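Local coordinates for Lmo0181 protein (PDB 5F7V) that binds the cyclic tetrasaccharide cycloalternan as the solute-binding lipoprotein of what is probably an ABC-type sugar importer, at residues Q48-F52 and N53-T57; L354-V358 and K359-K363. All blocks are in the same frame, centred on the assembly; numbering follows the deposited sequence. Where two conformers were deposited one is given.

Contact 1 (Q48-F52 and N53-T57); sequences QTIAF and NDYFT. With GLC (alpha-D-glucopyranose), chain B.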
ATOM      1  N   GLN A  48     -12.151 -13.003   9.926  0.50  9.90           N
ATOM      2  CA  GLN A  48     -11.341 -13.945   9.154  0.50 10.69           C
ATOM      3  C   GLN A  48     -10.246 -13.149   8.459  0.50 10.01           C
ATOM      4  O   GLN A  48     -10.515 -12.162   7.775  0.50  8.97           O
ATOM      5  CB  GLN A  48     -12.181 -14.723   8.135  0.50 11.16           C
ATOM      6  CG  GLN A  48     -11.429 -15.868   7.462  0.50 12.57           C
ATOM      7  CD  GLN A  48     -12.256 -16.688   6.482  0.50 13.43           C
ATOM      8  OE1 GLN A  48     -13.393 -16.343   6.145  0.50 13.63           O
ATOM      9  NE2 GLN A  48     -11.677 -17.780   6.019  0.50 14.87           N
ATOM     10  N   THR A  49      -9.013 -13.589   8.664  1.00 10.71           N
ATOM     11  CA  THR A  49      -7.843 -12.951   8.079  1.00 10.61           C
ATOM     12  C   THR A  49      -7.254 -13.821   6.994  1.00 11.30           C
ATOM     13  O   THR A  49      -7.068 -15.036   7.175  1.00 12.69           O
ATOM     14  CB  THR A  49      -6.826 -12.735   9.183  1.00 11.45           C
ATOM     15  OG1 THR A  49      -7.413 -11.823  10.109  1.00 10.97           O
ATOM     16  CG2 THR A  49      -5.499 -12.199   8.653  1.00 11.67           C
ATOM     17  N   ILE A  50      -6.925 -13.177   5.878  1.00 10.69           N
ATOM     18  CA  ILE A  50      -6.240 -13.813   4.750  1.00 11.44           C
ATOM     19  C   ILE A  50      -5.029 -12.979   4.410  1.00 11.24           C
ATOM     20  O   ILE A  50      -5.141 -11.740   4.375  1.00 10.34           O
ATOM     21  CB  ILE A  50      -7.137 -13.937   3.496  1.00 11.46           C
ATOM     22  CG1 ILE A  50      -8.526 -14.481   3.877  1.00 12.07           C
ATOM     23  CG2 ILE A  50      -6.449 -14.742   2.400  1.00 12.48           C
ATOM     24  CD1 ILE A  50      -8.502 -15.848   4.421  1.00 13.73           C
ATOM     25  N   ALA A  51      -3.921 -13.632   4.117  1.00 12.22           N
ATOM     26  CA  ALA A  51      -2.701 -12.961   3.667  1.00 12.32           C
ATOM     27  C   ALA A  51      -2.997 -12.104   2.444  1.00 11.32           C
ATOM     28  O   ALA A  51      -3.779 -12.495   1.600  1.00 10.89           O
ATOM     29  CB  ALA A  51      -1.630 -13.995   3.318  1.00 13.91           C
ATOM     30  N   PHE A  52      -2.347 -10.947   2.365  1.00 11.12           N
ATOM     31  CA  PHE A  52      -2.578  -9.978   1.283  1.00 10.52           C
ATOM     32  C   PHE A  52      -2.421 -10.601  -0.094  1.00 11.55           C
ATOM     33  O   PHE A  52      -3.182 -10.271  -0.991  1.00 11.08           O
ATOM     34  CB  PHE A  52      -1.620  -8.769   1.432  1.00 10.48           C
ATOM     35  CG  PHE A  52      -1.822  -7.696   0.408  1.00  9.92           C
ATOM     36  CD1 PHE A  52      -2.894  -6.821   0.486  1.00  9.20           C
ATOM     37  CD2 PHE A  52      -0.915  -7.541  -0.632  1.00 10.42           C
ATOM     38  CE1 PHE A  52      -3.031  -5.825  -0.455  1.00  9.24           C
ATOM     39  CE2 PHE A  52      -1.056  -6.540  -1.581  1.00 10.37           C
ATOM     40  CZ  PHE A  52      -2.129  -5.687  -1.488  1.00  9.88           C
ATOM     41  N   ASN A  53      -1.439 -11.480  -0.254  1.00 13.42           N
ATOM     42  CA  ASN A  53      -1.161 -12.043  -1.578  1.00 15.05           C
ATOM     43  C   ASN A  53      -2.296 -12.893  -2.146  1.00 15.15           C
ATOM     44  O   ASN A  53      -2.448 -12.957  -3.355  1.00 15.99           O
ATOM     45  CB  ASN A  53       0.160 -12.814  -1.575  1.00 17.20           C
ATOM     46  CG  ASN A  53       0.049 -14.167  -0.905  1.00 18.80           C
ATOM     47  OD1 ASN A  53      -0.611 -14.312   0.141  1.00 19.24           O
ATOM     48  ND2 ASN A  53       0.664 -15.174  -1.513  1.00 21.38           N
ATOM     49  N   ASP A  54      -3.095 -13.487  -1.261  1.00 15.07           N
ATOM     50  CA  ASP A  54      -4.250 -14.320  -1.621  1.00 15.57           C
ATOM     51  C   ASP A  54      -5.610 -13.708  -1.314  1.00 13.64           C
ATOM     52  O   ASP A  54      -6.658 -14.244  -1.689  1.00 13.60           O
ATOM     53  CB  ASP A  54      -4.142 -15.648  -0.872  1.00 17.73           C
ATOM     54  CG  ASP A  54      -2.954 -16.480  -1.321  1.00 20.56           C
ATOM     55  OD1 ASP A  54      -2.512 -16.328  -2.488  1.00 22.37           O
ATOM     56  OD2 ASP A  54      -2.456 -17.322  -0.528  1.00 23.95           O
ATOM     57  N   TYR A  55      -5.626 -12.545  -0.661  1.00 11.80           N
ATOM     58  CA  TYR A  55      -6.877 -12.013  -0.161  1.00 10.51           C
ATOM     59  C   TYR A  55      -7.920 -11.745  -1.243  1.00 10.60           C
ATOM     60  O   TYR A  55      -9.087 -12.098  -1.056  1.00 10.22           O
ATOM     61  CB  TYR A  55      -6.560 -10.696   0.584  1.00  9.50           C
ATOM     62  CG  TYR A  55      -7.792  -9.985   1.118  1.00  8.31           C
ATOM     63  CD1 TYR A  55      -8.343 -10.335   2.354  1.00  7.98           C
ATOM     64  CD2 TYR A  55      -8.446  -9.033   0.340  1.00  7.93           C
ATOM     65  CE1 TYR A  55      -9.482  -9.704   2.841  1.00  7.36           C
ATOM     66  CE2 TYR A  55      -9.595  -8.416   0.806  1.00  7.43           C
ATOM     67  CZ  TYR A  55     -10.104  -8.753   2.043  1.00  7.07           C
ATOM     68  OH  TYR A  55     -11.238  -8.174   2.562  1.00  6.84           O
ATOM     69  N   PHE A  56      -7.534 -11.071  -2.321  1.00 11.16           N
ATOM     70  CA  PHE A  56      -8.556 -10.642  -3.275  1.00 11.89           C
ATOM     71  C   PHE A  56      -9.100 -11.808  -4.092  1.00 12.83           C
ATOM     72  O   PHE A  56     -10.294 -11.799  -4.390  1.00 13.47           O
ATOM     73  CB  PHE A  56      -8.137  -9.446  -4.146  1.00 12.43           C
ATOM     74  CG  PHE A  56      -7.951  -8.188  -3.329  1.00 12.10           C
ATOM     75  CD1 PHE A  56      -9.046  -7.483  -2.843  1.00 11.95           C
ATOM     76  CD2 PHE A  56      -6.683  -7.779  -2.979  1.00 12.83           C
ATOM     77  CE1 PHE A  56      -8.856  -6.370  -2.037  1.00 11.94           C
ATOM     78  CE2 PHE A  56      -6.487  -6.669  -2.182  1.00 12.50           C
ATOM     79  CZ  PHE A  56      -7.583  -5.972  -1.733  1.00 12.10           C
ATOM     80  N   THR A  57      -8.246 -12.778  -4.405  0.70 13.75           N
ATOM     81  CA  THR A  57      -8.699 -13.971  -5.101  0.70 15.10           C
ATOM     82  C   THR A  57      -9.690 -14.725  -4.222  0.70 14.96           C
ATOM     83  O   THR A  57     -10.733 -15.179  -4.682  0.70 15.61           O
ATOM     84  CB  THR A  57      -7.517 -14.887  -5.430  0.70 16.35           C
ATOM     85  OG1 THR A  57      -6.501 -14.137  -6.097  0.70 16.77           O
ATOM     86  CG2 THR A  57      -7.966 -16.017  -6.342  0.70 18.00           C
TER
HETATM   87  C1  GLC B   3       1.373  -6.330   2.474  0.70  3.17           C
HETATM   88  C2  GLC B   3       0.538  -5.232   1.842  0.70  3.08           C
HETATM   89  C3  GLC B   3      -0.043  -4.288   2.882  0.70  3.06           C
HETATM   90  C4  GLC B   3      -0.835  -5.107   3.881  0.70  3.27           C
HETATM   91  C5  GLC B   3       0.122  -6.116   4.529  0.70  3.47           C
HETATM   92  C6  GLC B   3      -0.550  -6.951   5.611  0.70  3.78           C
HETATM   93  O2  GLC B   3       1.349  -4.517   0.912  0.70  2.99           O
HETATM   94  O3  GLC B   3      -0.998  -3.424   2.270  0.70  2.78           O
HETATM   95  O4  GLC B   3      -1.476  -4.265   4.844  0.70  3.55           O
HETATM   96  O5  GLC B   3       0.629  -6.971   3.502  0.70  3.33           O
HETATM   97  O6  GLC B   3      -1.464  -7.839   4.968  0.70  4.39           O
HETATM   98  O   HOH W   1      -4.819 -10.202  -3.039  1.00 24.07           O

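Contact 2 (L354-V358 and K359-K363); sequences LPPVV and KDWNK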
ATOM      1  N   LEU A 354      -1.909   9.302  -6.644  1.00  5.84           N
ATOM      2  CA  LEU A 354      -2.997   8.381  -6.335  1.00  5.92           C
ATOM      3  C   LEU A 354      -2.902   7.154  -7.235  1.00  5.68           C
ATOM      4  O   LEU A 354      -2.436   7.257  -8.374  1.00  5.72           O
ATOM      5  CB  LEU A 354      -4.329   9.095  -6.500  1.00  6.24           C
ATOM      6  CG  LEU A 354      -4.500  10.336  -5.628  1.00  6.66           C
ATOM      7  CD1 LEU A 354      -5.823  10.986  -5.970  1.00  7.04           C
ATOM      8  CD2 LEU A 354      -4.470   9.965  -4.156  1.00  6.83           C
ATOM      9  N   PRO A 355      -3.354   5.983  -6.759  1.00  5.61           N
ATOM     10  CA  PRO A 355      -3.456   4.837  -7.665  1.00  5.54           C
ATOM     11  C   PRO A 355      -4.375   5.105  -8.859  1.00  5.77           C
ATOM     12  O   PRO A 355      -5.387   5.785  -8.666  1.00  5.95           O
ATOM     13  CB  PRO A 355      -4.103   3.767  -6.803  1.00  5.66           C
ATOM     14  CG  PRO A 355      -3.979   4.238  -5.403  1.00  5.76           C
ATOM     15  CD  PRO A 355      -4.030   5.734  -5.472  1.00  5.86           C
ATOM     16  N   PRO A 356      -4.011   4.619 -10.049  1.00  5.85           N
ATOM     17  CA  PRO A 356      -5.004   4.648 -11.114  1.00  6.14           C
ATOM     18  C   PRO A 356      -6.271   3.913 -10.654  1.00  6.49           C
ATOM     19  O   PRO A 356      -6.179   2.870 -10.006  1.00  6.36           O
ATOM     20  CB  PRO A 356      -4.291   3.938 -12.253  1.00  6.09           C
ATOM     21  CG  PRO A 356      -2.885   4.047 -11.957  1.00  5.84           C
ATOM     22  CD  PRO A 356      -2.787   3.924 -10.472  1.00  5.74           C
ATOM     23  N   VAL A 357      -7.428   4.428 -11.029  1.00  6.83           N
ATOM     24  CA  VAL A 357      -8.727   3.863 -10.630  1.00  7.37           C
ATOM     25  C   VAL A 357      -9.390   3.226 -11.853  1.00  7.68           C
ATOM     26  O   VAL A 357     -10.007   3.924 -12.648  1.00  8.25           O
ATOM     27  CB  VAL A 357      -9.605   4.937  -9.952  1.00  7.86           C
ATOM     28  CG1 VAL A 357     -10.985   4.416  -9.591  1.00  8.25           C
ATOM     29  CG2 VAL A 357      -8.880   5.441  -8.689  1.00  8.02           C
ATOM     30  N   VAL A 358      -9.192   1.922 -11.985  1.00  7.60           N
ATOM     31  CA  VAL A 358      -9.696   1.166 -13.137  1.00  8.11           C
ATOM     32  C   VAL A 358     -10.170  -0.182 -12.641  1.00  8.39           C
ATOM     33  O   VAL A 358      -9.552  -0.798 -11.766  1.00  8.16           O
ATOM     34  CB  VAL A 358      -8.629   1.036 -14.232  1.00  8.10           C
ATOM     35  CG1 VAL A 358      -8.257   2.409 -14.778  1.00  8.41           C
ATOM     36  CG2 VAL A 358      -7.375   0.325 -13.763  1.00  7.82           C
ATOM     37  N   LYS A 359     -11.255  -0.691 -13.203  1.00  8.93           N
ATOM     38  CA  LYS A 359     -11.807  -1.973 -12.767  1.00  9.82           C
ATOM     39  C   LYS A 359     -10.887  -3.171 -12.996  1.00  9.45           C
ATOM     40  O   LYS A 359     -11.040  -4.144 -12.271  1.00  9.59           O
ATOM     41  CB  LYS A 359     -13.174  -2.228 -13.396  1.00 11.13           C
ATOM     42  CG  LYS A 359     -13.148  -2.556 -14.870  1.00 11.86           C
ATOM     43  CD  LYS A 359     -14.513  -3.053 -15.325  1.00 13.72           C
ATOM     44  CE  LYS A 359     -14.433  -3.416 -16.797  1.00 14.74           C
ATOM     45  NZ  LYS A 359     -15.798  -3.637 -17.317  1.00 16.65           N
ATOM     46  N   ASP A 360      -9.942  -3.086 -13.931  1.00  9.12           N
ATOM     47  CA  ASP A 360      -9.097  -4.219 -14.283  1.00  9.69           C
ATOM     48  C   ASP A 360      -7.717  -4.094 -13.656  1.00  8.50           C
ATOM     49  O   ASP A 360      -6.826  -4.773 -14.117  1.00  8.31           O
ATOM     50  CB  ASP A 360      -8.965  -4.324 -15.802  1.00 10.99           C
ATOM     51  CG  ASP A 360     -10.272  -4.610 -16.495  1.00 12.86           C
ATOM     52  OD1 ASP A 360     -10.947  -5.574 -16.062  1.00 14.35           O
ATOM     53  OD2 ASP A 360     -10.602  -3.853 -17.452  1.00 15.15           O
ATOM     54  N   TRP A 361      -7.542  -3.307 -12.603  1.00  7.67           N
ATOM     55  CA  TRP A 361      -6.206  -3.061 -12.081  1.00  6.83           C
ATOM     56  C   TRP A 361      -5.455  -4.319 -11.693  1.00  6.70           C
ATOM     57  O   TRP A 361      -4.298  -4.487 -12.088  1.00  6.12           O
ATOM     58  CB  TRP A 361      -6.271  -2.152 -10.860  1.00  6.56           C
ATOM     59  CG  TRP A 361      -4.912  -1.795 -10.321  1.00  6.12           C
ATOM     60  CD1 TRP A 361      -4.351  -2.192  -9.154  1.00  6.01           C
ATOM     61  CD2 TRP A 361      -3.953  -0.965 -10.963  1.00  5.80           C
ATOM     62  NE1 TRP A 361      -3.110  -1.639  -9.029  1.00  5.78           N
ATOM     63  CE2 TRP A 361      -2.828  -0.858 -10.117  1.00  5.56           C
ATOM     64  CE3 TRP A 361      -3.917  -0.285 -12.177  1.00  5.81           C
ATOM     65  CZ2 TRP A 361      -1.711  -0.105 -10.440  1.00  5.42           C
ATOM     66  CZ3 TRP A 361      -2.792   0.441 -12.516  1.00  5.60           C
ATOM     67  CH2 TRP A 361      -1.694   0.553 -11.629  1.00  5.42           C
ATOM     68  N   ASN A 362      -6.068  -5.207 -10.918  1.00  7.28           N
ATOM     69  CA  ASN A 362      -5.341  -6.389 -10.481  1.00  7.70           C
ATOM     70  C   ASN A 362      -4.978  -7.311 -11.648  1.00  7.95           C
ATOM     71  O   ASN A 362      -3.868  -7.868 -11.662  1.00  7.45           O
ATOM     72  CB  ASN A 362      -6.079  -7.085  -9.333  1.00  8.22           C
ATOM     73  CG  ASN A 362      -6.035  -6.305  -8.005  1.00  8.42           C
ATOM     74  OD1 ASN A 362      -5.172  -5.446  -7.743  1.00  9.07           O
ATOM     75  ND2 ASN A 362      -7.007  -6.602  -7.131  1.00  8.95           N
ATOM     76  N   LYS A 363      -5.850  -7.410 -12.639  1.00  8.56           N
ATOM     77  CA  LYS A 363      -5.609  -8.230 -13.811  1.00  9.17           C
ATOM     78  C   LYS A 363      -4.462  -7.663 -14.653  1.00  8.04           C
ATOM     79  O   LYS A 363      -3.531  -8.389 -15.052  1.00  7.94           O
ATOM     80  CB  LYS A 363      -6.903  -8.292 -14.616  1.00 11.37           C
ATOM     81  CG  LYS A 363      -6.740  -9.210 -15.782  1.00 13.45           C
ATOM     82  CD  LYS A 363      -7.730  -8.977 -16.893  1.00 15.84           C
ATOM     83  CE  LYS A 363      -9.158  -8.957 -16.441  1.00 17.31           C
ATOM     84  NZ  LYS A 363      -9.877  -9.793 -17.440  1.00 18.58           N
TER

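Contact 1 (Q48-F52 and N53-T57)
Asp54 N donates to Ala51 O over 3.1 Å, with an N-H...O angle of 141°, a bond between residues three apart where helix 52-64 begins. One residue on, Tyr55 N reaches Phe52 O only weakly, at 3.4 Å. That carbonyl has a firmer partner in a water, which donates to Phe52 O at 2.6 Å and accepts from Phe56 N, bridging the first helical turn where a direct bond would otherwise close it.

Packing follows the same turn. Ile50 lays CG2 against the backbone of Tyr55, while its CB approaches Tyr55 CD1 obliquely at 4.0 Å. The Tyr55 hydroxyl is hydrogen-bonded to Glu73 O. Phe52 CE1 comes to the edge of the Phe56 ring at CE2, while one face of that ring is covered within the helix by Tyr55 CD2, 3.5 Å above the plane and over its centre. In Phe52 a chi1 of -177° sets CG anti to the backbone N and brings the ring to both the sugar and Phe56, with glucose C2 standing 3.6 Å above one face, offset toward the rim. Phe20 meets the Phe52 ring edge-to-face. This is the strand-to-helix junction between 43-49 and 52-64 of a periplasmic-binding-protein fold, presenting an aromatic platform to a pyranose, as is common in carbohydrate-binding sites.

Contact 2 (L354-V358 and K359-K363)
Val358 to Trp361 form a type I beta turn, with Lys359 and Asp360 at its corners and a weak bond from Trp361 N to Val358 O, 3.3 Å long with an N-H...O angle of 146°. From the last residue of the turn the indole folds back on the incoming chain. Its CG lies anti to the backbone N of Trp361 (chi1 -177°), a setting that brings the benzo end of the ring to Pro356, five residues earlier. Pro356 CG lies 3.7 Å from Trp361 CZ3, and Pro356 CD makes an off-centre CH-pi contact, 4.2 Å from the centroid of the six-membered ring of Trp361.

The turn leads from the loop after strand 352-353 into helix 361-376. Asp360 occupies the N-cap position, but its side chain makes no capping bond. Val358 adds a second apolar touch at another part of the ring: its CG2, set between the backbone N and the carbonyl carbon, comes to the indole edge near its plane, 3.9 Å from Trp361 CE3. Phe194 also touches both Pro356 and Val358, and Met397 of helix 382-397 packs on Val358. A hydrogen bond from Trp361 NE1 to Asn180 OD1 ties the pyrrole end of the indole to helix 179-187.

Overall arrangement
Contacts 1 and 2 both bring the chain from a strand or loop into a helix, 52-64 and 361-376 respectively, and their centres lie about 18 Å apart. They touch directly, through packing of Phe56 CG on Asn362 ND2 at 4.2 Å. Contact 1 is a surface contact that faces the glycan with an aromatic ring. Contact 2 is partly buried and sits farther back, the Trp361 side chain about 8 Å from a bound GLC (glucose), with helices 179-187 and 382-397 packed against it; its chemistry is mainly apolar, proline and valine against an indole. Each has a weak backbone bond at its turn; only contact 1 adds a firmer one.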